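PDB 5X32: D-mannose isomerase from Marinomonas mediterranea, which catalyses the reversible isomerisation of D-mannose to D-fructose, and less efficiently that of D-lyxose to D-xylulose, but does not act on D-glucose. Local coordinates for residues V139-L144 with N192-D197; W312-S317 with E342-H347; T26-E31 with A78-Q83. All blocks are in the same frame, centred on the assembly; numbering follows the deposited sequence.

Contact 1: residues V139-L144 with N192-D197; sequences VTYDLL and NPKYLD
Tyr141 on helix 133-147 meets Tyr195 and Lys194 in the first turn of helix 193-212. The Tyr141 side chain starts out toward that helix, with CG anti to the backbone N (chi1 -176°). Its CB already lies 4.0 Å from Tyr195 CE1. Next along, Tyr141 CG is 3.7 Å from the same CE1 atom. The closest approach comes one atom further, where Tyr141 CD2 stands 3.6 Å from Tyr195 CE1. Tyr141 CE2 then reaches Tyr195 CD1 at 4.0 Å. The other rim of the ring carries CE1, which is 4.3 Å from Lys194 CD. The two tyrosine side chains pass alongside, pointing opposite ways. They form an offset edge-to-face pair, the edge of Tyr195 turned to the face of Tyr141, with centroids 5.3 Å apart and planes at 61°. Asn192 caps the second helix: its OD1 accepts from Lys194 N at 3.1 Å. Tyr195 also touches Ile137 and Glu138 on helix 133-147, and Ala186 and Thr190 on helix 173-190. No hydrogen bond or salt bridge crosses between the segments. The helices are joined here by aromatic and aliphatic carbon, and the lysine contributes its CD methylene.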
loop_
_atom_site.group_PDB
_atom_site.type_symbol
_atom_site.label_atom_id
_atom_site.label_comp_id
_atom_site.label_asym_id
_atom_site.label_seq_id
_atom_site.Cartn_x
_atom_site.Cartn_y
_atom_site.Cartn_z
ATOM N N VAL A 139 -12.965 -12.213 12.110
ATOM C CA VAL A 139 -14.315 -11.887 11.665
ATOM C C VAL A 139 -14.263 -11.386 10.232
ATOM O O VAL A 139 -15.007 -11.855 9.364
ATOM C CB VAL A 139 -14.997 -10.790 12.512
ATOM C CG1 VAL A 139 -16.354 -10.412 11.881
ATOM C CG2 VAL A 139 -15.153 -11.217 13.965
ATOM N N THR A 140 -13.339 -10.459 9.981
ATOM C CA THR A 140 -13.308 -9.764 8.703
ATOM C C THR A 140 -12.949 -10.727 7.589
ATOM O O THR A 140 -13.555 -10.706 6.499
ATOM C CB THR A 140 -12.328 -8.594 8.748
ATOM O OG1 THR A 140 -12.646 -7.774 9.880
ATOM C CG2 THR A 140 -12.437 -7.760 7.477
ATOM N N TYR A 141 -12.027 -11.628 7.893
ATOM C CA TYR A 141 -11.668 -12.648 6.927
ATOM C C TYR A 141 -12.925 -13.418 6.497
ATOM O O TYR A 141 -13.133 -13.646 5.300
ATOM C CB TYR A 141 -10.602 -13.598 7.507
ATOM C CG TYR A 141 -10.119 -14.620 6.511
ATOM C CD1 TYR A 141 -10.763 -15.839 6.372
ATOM C CD2 TYR A 141 -9.032 -14.357 5.689
ATOM C CE1 TYR A 141 -10.325 -16.773 5.456
ATOM C CE2 TYR A 141 -8.585 -15.282 4.774
ATOM C CZ TYR A 141 -9.234 -16.489 4.655
ATOM O OH TYR A 141 -8.797 -17.421 3.730
ATOM N N ASP A 142 -13.815 -13.730 7.443
ATOM C CA ASP A 142 -14.958 -14.543 7.057
ATOM C C ASP A 142 -15.987 -13.731 6.298
ATOM O O ASP A 142 -16.615 -14.265 5.372
ATOM C CB ASP A 142 -15.610 -15.217 8.272
ATOM C CG ASP A 142 -14.601 -15.883 9.177
ATOM O OD1 ASP A 142 -13.854 -16.776 8.700
ATOM O OD2 ASP A 142 -14.627 -15.593 10.387
ATOM N N LEU A 143 -16.068 -12.430 6.589
ATOM C CA LEU A 143 -16.919 -11.559 5.801
ATOM C C LEU A 143 -16.488 -11.652 4.348
ATOM O O LEU A 143 -17.318 -11.727 3.439
ATOM C CB LEU A 143 -16.823 -10.128 6.300
ATOM C CG LEU A 143 -17.500 -9.076 5.426
ATOM C CD1 LEU A 143 -18.994 -9.274 5.360
ATOM C CD2 LEU A 143 -17.203 -7.698 5.981
ATOM N N LEU A 144 -15.180 -11.780 4.153
ATOM C CA LEU A 144 -14.624 -11.750 2.822
ATOM C C LEU A 144 -14.888 -13.103 2.203
ATOM O O LEU A 144 -15.385 -13.195 1.068
ATOM C CB LEU A 144 -13.133 -11.425 2.925
ATOM C CG LEU A 144 -12.738 -9.954 2.796
ATOM C CD1 LEU A 144 -11.388 -9.718 3.414
ATOM C CD2 LEU A 144 -12.709 -9.572 1.318
ATOM N N ASN A 192 -1.493 -17.604 12.582
ATOM C CA ASN A 192 -2.493 -18.488 11.974
ATOM C C ASN A 192 -2.170 -18.755 10.497
ATOM O O ASN A 192 -2.459 -17.933 9.631
ATOM C CB ASN A 192 -3.891 -17.870 12.139
ATOM C CG ASN A 192 -5.000 -18.718 11.523
ATOM O OD1 ASN A 192 -4.762 -19.776 10.919
ATOM N ND2 ASN A 192 -6.231 -18.245 11.676
ATOM N N PRO A 193 -1.637 -19.946 10.202
ATOM C CA PRO A 193 -1.115 -20.328 8.879
ATOM C C PRO A 193 -2.148 -20.319 7.749
ATOM O O PRO A 193 -1.794 -20.430 6.565
ATOM C CB PRO A 193 -0.585 -21.743 9.116
ATOM C CG PRO A 193 -1.400 -22.267 10.227
ATOM C CD PRO A 193 -1.697 -21.092 11.121
ATOM N N LYS A 194 -3.411 -20.179 8.129
ATOM C CA LYS A 194 -4.530 -20.040 7.204
ATOM C C LYS A 194 -4.277 -18.835 6.297
ATOM O O LYS A 194 -4.426 -18.873 5.058
ATOM C CB LYS A 194 -5.822 -19.857 8.013
ATOM C CG LYS A 194 -7.121 -19.658 7.249
ATOM C CD LYS A 194 -8.212 -19.307 8.260
ATOM C CE LYS A 194 -9.413 -20.228 8.166
ATOM N NZ LYS A 194 -10.291 -20.083 9.365
ATOM N N TYR A 195 -3.910 -17.749 6.958
ATOM C CA TYR A 195 -3.707 -16.484 6.309
ATOM C C TYR A 195 -2.526 -16.509 5.354
ATOM O O TYR A 195 -2.636 -16.061 4.209
ATOM C CB TYR A 195 -3.512 -15.416 7.369
ATOM C CG TYR A 195 -4.694 -15.241 8.294
ATOM C CD1 TYR A 195 -5.995 -15.287 7.805
ATOM C CD2 TYR A 195 -4.509 -15.013 9.654
ATOM C CE1 TYR A 195 -7.073 -15.108 8.642
ATOM C CE2 TYR A 195 -5.581 -14.831 10.496
ATOM C CZ TYR A 195 -6.863 -14.877 9.988
ATOM O OH TYR A 195 -7.941 -14.685 10.826
ATOM N N LEU A 196 -1.407 -17.058 5.815
ATOM C CA LEU A 196 -0.228 -17.181 4.970
ATOM C C LEU A 196 -0.564 -18.030 3.757
ATOM O O LEU A 196 -0.101 -17.736 2.648
ATOM C CB LEU A 196 0.954 -17.760 5.748
ATOM C CG LEU A 196 2.244 -17.967 4.953
ATOM C CD1 LEU A 196 2.655 -16.695 4.240
ATOM C CD2 LEU A 196 3.362 -18.417 5.880
ATOM N N ASP A 197 -1.387 -19.062 3.943
ATOM C CA ASP A 197 -1.729 -19.916 2.808
ATOM C C ASP A 197 -2.573 -19.152 1.781
ATOM O O ASP A 197 -2.378 -19.282 0.553
ATOM C CB ASP A 197 -2.461 -21.167 3.282
ATOM C CG ASP A 197 -1.542 -22.137 4.015
ATOM O OD1 ASP A 197 -0.302 -22.011 3.873
ATOM O OD2 ASP A 197 -2.056 -23.001 4.766
#

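Contact 2: residues W312-S317 with E342-H347; sequences WVQAES and EFSWNH
Gln314 sets its aliphatic part against Phe343 and Ser344. Gln314 CG is 3.6 Å from Phe343 CD2 and 3.7 Å from Phe343 CE2. Its amide carbon follows, with Gln314 CD 3.9 Å from Phe343 CE2. The amide and ring planes are 68° apart, so the two groups are not stacked. On the Ser344 side the contact is made by Gln314 CB, 3.8 Å from Ser344 OG. Gln314 CG itself meets the ring, and the bend at chi2 (41°) turns CD and the amide alongside it. The polar ends are held elsewhere: Gln314 OE1 accepts from Leu294 N, and Ser344 OG bonds to Leu340 O, one turn back in its own helix. Phe343 has His347 CB over one face, offset toward the rim.

Further out, helix 311-328 leads toward the probable active site: Glu316 bonds to His380 and Lys257, and Trp312 stacks on His251, the two histidines being the probable proton donors and acceptors, as in related enzymes. Through its contacts with Phe343 and Ser344, Gln314 marks the side of this helix that meets helix 331-347. The two helices are consecutive and antiparallel, with two residues between them. Strand 304-310 leads into the first of them, and helix 379-390 touches that helix at Ala315.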
loop_
_atom_site.group_PDB
_atom_site.type_symbol
_atom_site.label_atom_id
_atom_site.label_comp_id
_atom_site.label_asym_id
_atom_site.label_seq_id
_atom_site.Cartn_x
_atom_site.Cartn_y
_atom_site.Cartn_z
ATOM N N TRP A 312 4.082 6.797 -4.304
ATOM C CA TRP A 312 4.009 5.420 -3.871
ATOM C C TRP A 312 4.787 4.506 -4.832
ATOM O O TRP A 312 5.340 3.500 -4.401
ATOM C CB TRP A 312 2.561 4.947 -3.743
ATOM C CG TRP A 312 1.778 4.844 -5.026
ATOM C CD1 TRP A 312 0.943 5.786 -5.563
ATOM C CD2 TRP A 312 1.764 3.739 -5.930
ATOM N NE1 TRP A 312 0.402 5.328 -6.740
ATOM C CE2 TRP A 312 0.891 4.072 -6.989
ATOM C CE3 TRP A 312 2.396 2.492 -5.946
ATOM C CZ2 TRP A 312 0.643 3.198 -8.059
ATOM C CZ3 TRP A 312 2.145 1.634 -7.009
ATOM C CH2 TRP A 312 1.280 1.993 -8.048
ATOM N N VAL A 313 4.873 4.894 -6.107
ATOM C CA VAL A 313 5.620 4.134 -7.104
ATOM C C VAL A 313 7.127 4.154 -6.810
ATOM O O VAL A 313 7.797 3.107 -6.803
ATOM C CB VAL A 313 5.360 4.688 -8.507
ATOM C CG1 VAL A 313 6.315 4.066 -9.517
ATOM C CG2 VAL A 313 3.892 4.482 -8.901
ATOM N N GLN A 314 7.636 5.344 -6.508
ATOM C CA GLN A 314 9.025 5.507 -6.095
ATOM C C GLN A 314 9.334 4.701 -4.835
ATOM O O GLN A 314 10.389 4.054 -4.732
ATOM C CB GLN A 314 9.323 6.988 -5.871
ATOM C CG GLN A 314 9.864 7.774 -7.067
ATOM C CD GLN A 314 9.210 7.456 -8.402
ATOM O OE1 GLN A 314 9.811 6.786 -9.223
ATOM N NE2 GLN A 314 7.996 7.943 -8.630
ATOM N N ALA A 315 8.396 4.701 -3.895
ATOM C CA ALA A 315 8.655 4.077 -2.606
ATOM C C ALA A 315 8.567 2.548 -2.687
ATOM O O ALA A 315 9.481 1.837 -2.253
ATOM C CB ALA A 315 7.694 4.631 -1.533
ATOM N N GLU A 316 7.493 2.037 -3.268
ATOM C CA GLU A 316 7.336 0.594 -3.402
ATOM C C GLU A 316 8.521 0.053 -4.223
ATOM O O GLU A 316 9.047 -1.047 -3.946
ATOM C CB GLU A 316 6.003 0.252 -4.068
ATOM C CG GLU A 316 4.785 0.703 -3.245
ATOM C CD GLU A 316 4.532 -0.114 -1.969
ATOM O OE1 GLU A 316 4.803 -1.339 -1.953
ATOM O OE2 GLU A 316 4.100 0.494 -0.957
ATOM N N SER A 317 8.971 0.846 -5.203
ATOM C CA SER A 317 10.087 0.403 -6.027
ATOM C C SER A 317 11.402 0.380 -5.260
ATOM O O SER A 317 12.204 -0.531 -5.476
ATOM C CB SER A 317 10.225 1.256 -7.279
ATOM O OG SER A 317 9.110 1.048 -8.128
ATOM N N GLU A 342 17.663 8.939 -4.662
ATOM C CA GLU A 342 18.182 10.233 -5.110
ATOM C C GLU A 342 17.068 11.048 -5.740
ATOM O O GLU A 342 16.832 12.192 -5.342
ATOM C CB GLU A 342 19.352 10.058 -6.074
ATOM C CG GLU A 342 20.642 9.724 -5.340
ATOM C CD GLU A 342 21.749 9.190 -6.249
ATOM O OE1 GLU A 342 21.618 9.264 -7.496
ATOM O OE2 GLU A 342 22.749 8.673 -5.699
ATOM N N PHE A 343 16.347 10.443 -6.678
ATOM C CA PHE A 343 15.229 11.146 -7.290
ATOM C C PHE A 343 14.241 11.625 -6.220
ATOM O O PHE A 343 13.773 12.770 -6.262
ATOM C CB PHE A 343 14.492 10.251 -8.288
ATOM C CG PHE A 343 13.186 10.836 -8.759
ATOM C CD1 PHE A 343 13.156 11.794 -9.752
ATOM C CD2 PHE A 343 11.990 10.468 -8.160
ATOM C CE1 PHE A 343 11.957 12.343 -10.179
ATOM C CE2 PHE A 343 10.797 11.009 -8.583
ATOM C CZ PHE A 343 10.784 11.954 -9.597
ATOM N N SER A 344 13.939 10.744 -5.265
ATOM C CA SER A 344 12.987 11.054 -4.203
ATOM C C SER A 344 13.406 12.230 -3.302
ATOM O O SER A 344 12.604 13.120 -2.979
ATOM C CB SER A 344 12.757 9.808 -3.348
ATOM O OG SER A 344 12.120 8.799 -4.107
ATOM N N TRP A 345 14.665 12.207 -2.894
ATOM C CA TRP A 345 15.235 13.222 -2.041
ATOM C C TRP A 345 15.217 14.574 -2.741
ATOM O O TRP A 345 14.923 15.617 -2.120
ATOM C CB TRP A 345 16.656 12.843 -1.665
ATOM C CG TRP A 345 17.217 13.628 -0.539
ATOM C CD1 TRP A 345 18.201 14.573 -0.613
ATOM C CD2 TRP A 345 16.881 13.501 0.844
ATOM N NE1 TRP A 345 18.480 15.057 0.640
ATOM C CE2 TRP A 345 17.681 14.420 1.554
ATOM C CE3 TRP A 345 15.968 12.717 1.553
ATOM C CZ2 TRP A 345 17.597 14.574 2.938
ATOM C CZ3 TRP A 345 15.890 12.867 2.929
ATOM C CH2 TRP A 345 16.704 13.784 3.607
ATOM N N ASN A 346 15.525 14.547 -4.040
ATOM C CA ASN A 346 15.597 15.773 -4.832
ATOM C C ASN A 346 14.239 16.302 -5.333
ATOM O O ASN A 346 14.165 17.433 -5.796
ATOM C CB ASN A 346 16.533 15.573 -6.048
ATOM C CG ASN A 346 17.971 15.348 -5.637
ATOM O OD1 ASN A 346 18.410 15.848 -4.613
ATOM N ND2 ASN A 346 18.708 14.599 -6.428
ATOM N N HIS A 347 13.180 15.496 -5.306
ATOM C CA HIS A 347 11.920 15.962 -5.904
ATOM C C HIS A 347 10.589 15.597 -5.196
ATOM O O HIS A 347 9.581 16.288 -5.386
ATOM C CB HIS A 347 11.858 15.457 -7.347
ATOM C CG HIS A 347 13.010 15.916 -8.181
ATOM N ND1 HIS A 347 13.089 17.189 -8.701
ATOM C CD2 HIS A 347 14.147 15.282 -8.552
ATOM C CE1 HIS A 347 14.218 17.313 -9.373
ATOM N NE2 HIS A 347 14.879 16.172 -9.292
#

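Contact 3: residues T26-E31 with A78-Q83; sequences TCIDPE and AVHGIQ
Ile28 CA and His80 CA, 8.6 Å apart, mark the nearest backbone approach, where the irregular segment 26-31 passes a turn of helix 72-89. That segment carries an Asx turn at Asp29, in the loop between helix 9-23 and strand 49-51. His80 is the one helix residue that makes the contact. Its CG is anti to the backbone N (chi1 177°), which carries the imidazole out toward the loop. The ring presents an edge. His80 CE1 lies 3.1 Å from Asp29 O, and that oxygen is close to the ring plane. Asp29 O is also 3.4 Å from His80 NE2, but the angle is poor and this is not a hydrogen bond. Beside it, the CG2 branch of Ile28 packs on the same edge, with Ile28 CG2 3.8 Å from His80 CE1. Ile28 touches Phe34 as well. Both carboxylate oxygens of Asp29 are engaged: OD2 forms a salt bridge with Arg50, and OD1 closes the turn. In that turn Glu31 N donates to Asp29 OD1 at 3.1 Å, coming from above the carboxylate plane, 68° out of it.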
loop_
_atom_site.group_PDB
_atom_site.type_symbol
_atom_site.label_atom_id
_atom_site.label_comp_id
_atom_site.label_asym_id
_atom_site.label_seq_id
_atom_site.Cartn_x
_atom_site.Cartn_y
_atom_site.Cartn_z
ATOM N N THR A 26 -1.383 17.105 14.123
ATOM C CA THR A 26 -2.410 17.750 13.305
ATOM C C THR A 26 -3.545 16.828 12.815
ATOM O O THR A 26 -4.692 17.263 12.717
ATOM C CB THR A 26 -1.768 18.399 12.064
ATOM O OG1 THR A 26 -0.600 19.120 12.467
ATOM C CG2 THR A 26 -2.731 19.357 11.381
ATOM N N CYS A 27 -3.242 15.571 12.497
ATOM C CA CYS A 27 -4.259 14.701 11.899
ATOM C C CYS A 27 -5.287 14.230 12.917
ATOM O O CYS A 27 -6.335 13.692 12.549
ATOM C CB CYS A 27 -3.614 13.480 11.250
ATOM S SG CYS A 27 -2.728 12.509 12.456
ATOM N N ILE A 28 -4.999 14.446 14.196
ATOM C CA ILE A 28 -5.888 13.966 15.249
ATOM C C ILE A 28 -7.142 14.825 15.322
ATOM O O ILE A 28 -7.060 16.038 15.510
ATOM C CB ILE A 28 -5.205 13.986 16.616
ATOM C CG1 ILE A 28 -3.948 13.125 16.567
ATOM C CG2 ILE A 28 -6.180 13.536 17.705
ATOM C CD1 ILE A 28 -4.245 11.678 16.283
ATOM N N ASP A 29 -8.293 14.203 15.104
ATOM C CA ASP A 29 -9.540 14.935 15.262
ATOM C C ASP A 29 -10.064 14.665 16.672
ATOM O O ASP A 29 -10.459 13.543 16.985
ATOM C CB ASP A 29 -10.579 14.546 14.201
ATOM C CG ASP A 29 -11.896 15.306 14.376
ATOM O OD1 ASP A 29 -11.926 16.239 15.211
ATOM O OD2 ASP A 29 -12.902 14.975 13.702
ATOM N N PRO A 30 -10.068 15.697 17.521
ATOM C CA PRO A 30 -10.448 15.534 18.933
ATOM C C PRO A 30 -11.836 14.932 19.031
ATOM O O PRO A 30 -12.094 14.162 19.946
ATOM C CB PRO A 30 -10.412 16.970 19.460
ATOM C CG PRO A 30 -9.363 17.627 18.592
ATOM C CD PRO A 30 -9.716 17.098 17.224
ATOM N N GLU A 31 -12.667 15.222 18.027
ATOM C CA GLU A 31 -13.993 14.620 17.853
ATOM C C GLU A 31 -14.011 13.149 17.515
ATOM O O GLU A 31 -15.038 12.515 17.649
ATOM C CB GLU A 31 -14.765 15.332 16.741
ATOM C CG GLU A 31 -15.041 16.775 16.997
ATOM C CD GLU A 31 -16.090 16.937 18.071
ATOM O OE1 GLU A 31 -17.287 17.047 17.714
ATOM O OE2 GLU A 31 -15.717 16.932 19.271
ATOM N N ALA A 78 -3.075 5.403 17.579
ATOM C CA ALA A 78 -3.494 4.194 16.864
ATOM C C ALA A 78 -4.810 3.677 17.428
ATOM O O ALA A 78 -5.701 3.268 16.678
ATOM C CB ALA A 78 -2.420 3.103 16.935
ATOM N N VAL A 79 -4.921 3.685 18.755
ATOM C CA VAL A 79 -6.151 3.253 19.420
ATOM C C VAL A 79 -7.318 4.206 19.137
ATOM O O VAL A 79 -8.446 3.770 18.882
ATOM C CB VAL A 79 -5.929 3.105 20.935
ATOM C CG1 VAL A 79 -7.237 3.262 21.699
ATOM C CG2 VAL A 79 -5.272 1.757 21.223
ATOM N N HIS A 80 -7.052 5.501 19.191
ATOM C CA HIS A 80 -8.041 6.480 18.780
ATOM C C HIS A 80 -8.565 6.122 17.375
ATOM O O HIS A 80 -9.787 6.089 17.122
ATOM C CB HIS A 80 -7.421 7.875 18.825
ATOM C CG HIS A 80 -8.332 8.964 18.363
ATOM N ND1 HIS A 80 -7.863 10.142 17.819
ATOM C CD2 HIS A 80 -9.682 9.055 18.348
ATOM C CE1 HIS A 80 -8.883 10.914 17.491
ATOM N NE2 HIS A 80 -9.998 10.280 17.804
ATOM N N GLY A 81 -7.633 5.770 16.491
ATOM C CA GLY A 81 -7.980 5.376 15.142
ATOM C C GLY A 81 -8.844 4.142 15.085
ATOM O O GLY A 81 -9.845 4.122 14.370
ATOM N N ILE A 82 -8.479 3.124 15.860
ATOM C CA ILE A 82 -9.264 1.897 15.916
ATOM C C ILE A 82 -10.694 2.191 16.386
ATOM O O ILE A 82 -11.667 1.639 15.853
ATOM C CB ILE A 82 -8.633 0.872 16.855
ATOM C CG1 ILE A 82 -7.248 0.470 16.370
ATOM C CG2 ILE A 82 -9.493 -0.370 16.907
ATOM C CD1 ILE A 82 -7.291 -0.369 15.108
ATOM N N GLN A 83 -10.821 3.082 17.362
ATOM C CA GLN A 83 -12.139 3.444 17.870
ATOM C C GLN A 83 -12.969 4.046 16.748
ATOM O O GLN A 83 -14.115 3.639 16.526
ATOM C CB GLN A 83 -12.021 4.414 19.048
ATOM C CG GLN A 83 -11.581 3.744 20.330
ATOM C CD GLN A 83 -11.235 4.740 21.418
ATOM O OE1 GLN A 83 -11.513 5.937 21.299
ATOM N NE2 GLN A 83 -10.610 4.252 22.488
#

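Along the chain the contacts come in the order 3, 1, 2, each closing before the next opens. None touches another. Contacts 1 and 2 lie on opposite sides of the chain's centre, with centres 33 Å apart. The centres of contacts 1 and 3 are 27 Å apart, and those of 2 and 3 are 29 Å apart. The helices involved are different in each case, and all belong to the (alpha/alpha)6 barrel of this family. Contact 2 joins two helices consecutive in the chain, 311-328 and 331-347. Contact 1 joins helices 133-147 and 193-212, with helix 173-190 and several strands between them. Contact 3 lays a loop on a helix. Only contact 2 lies near the probable catalytic histidines.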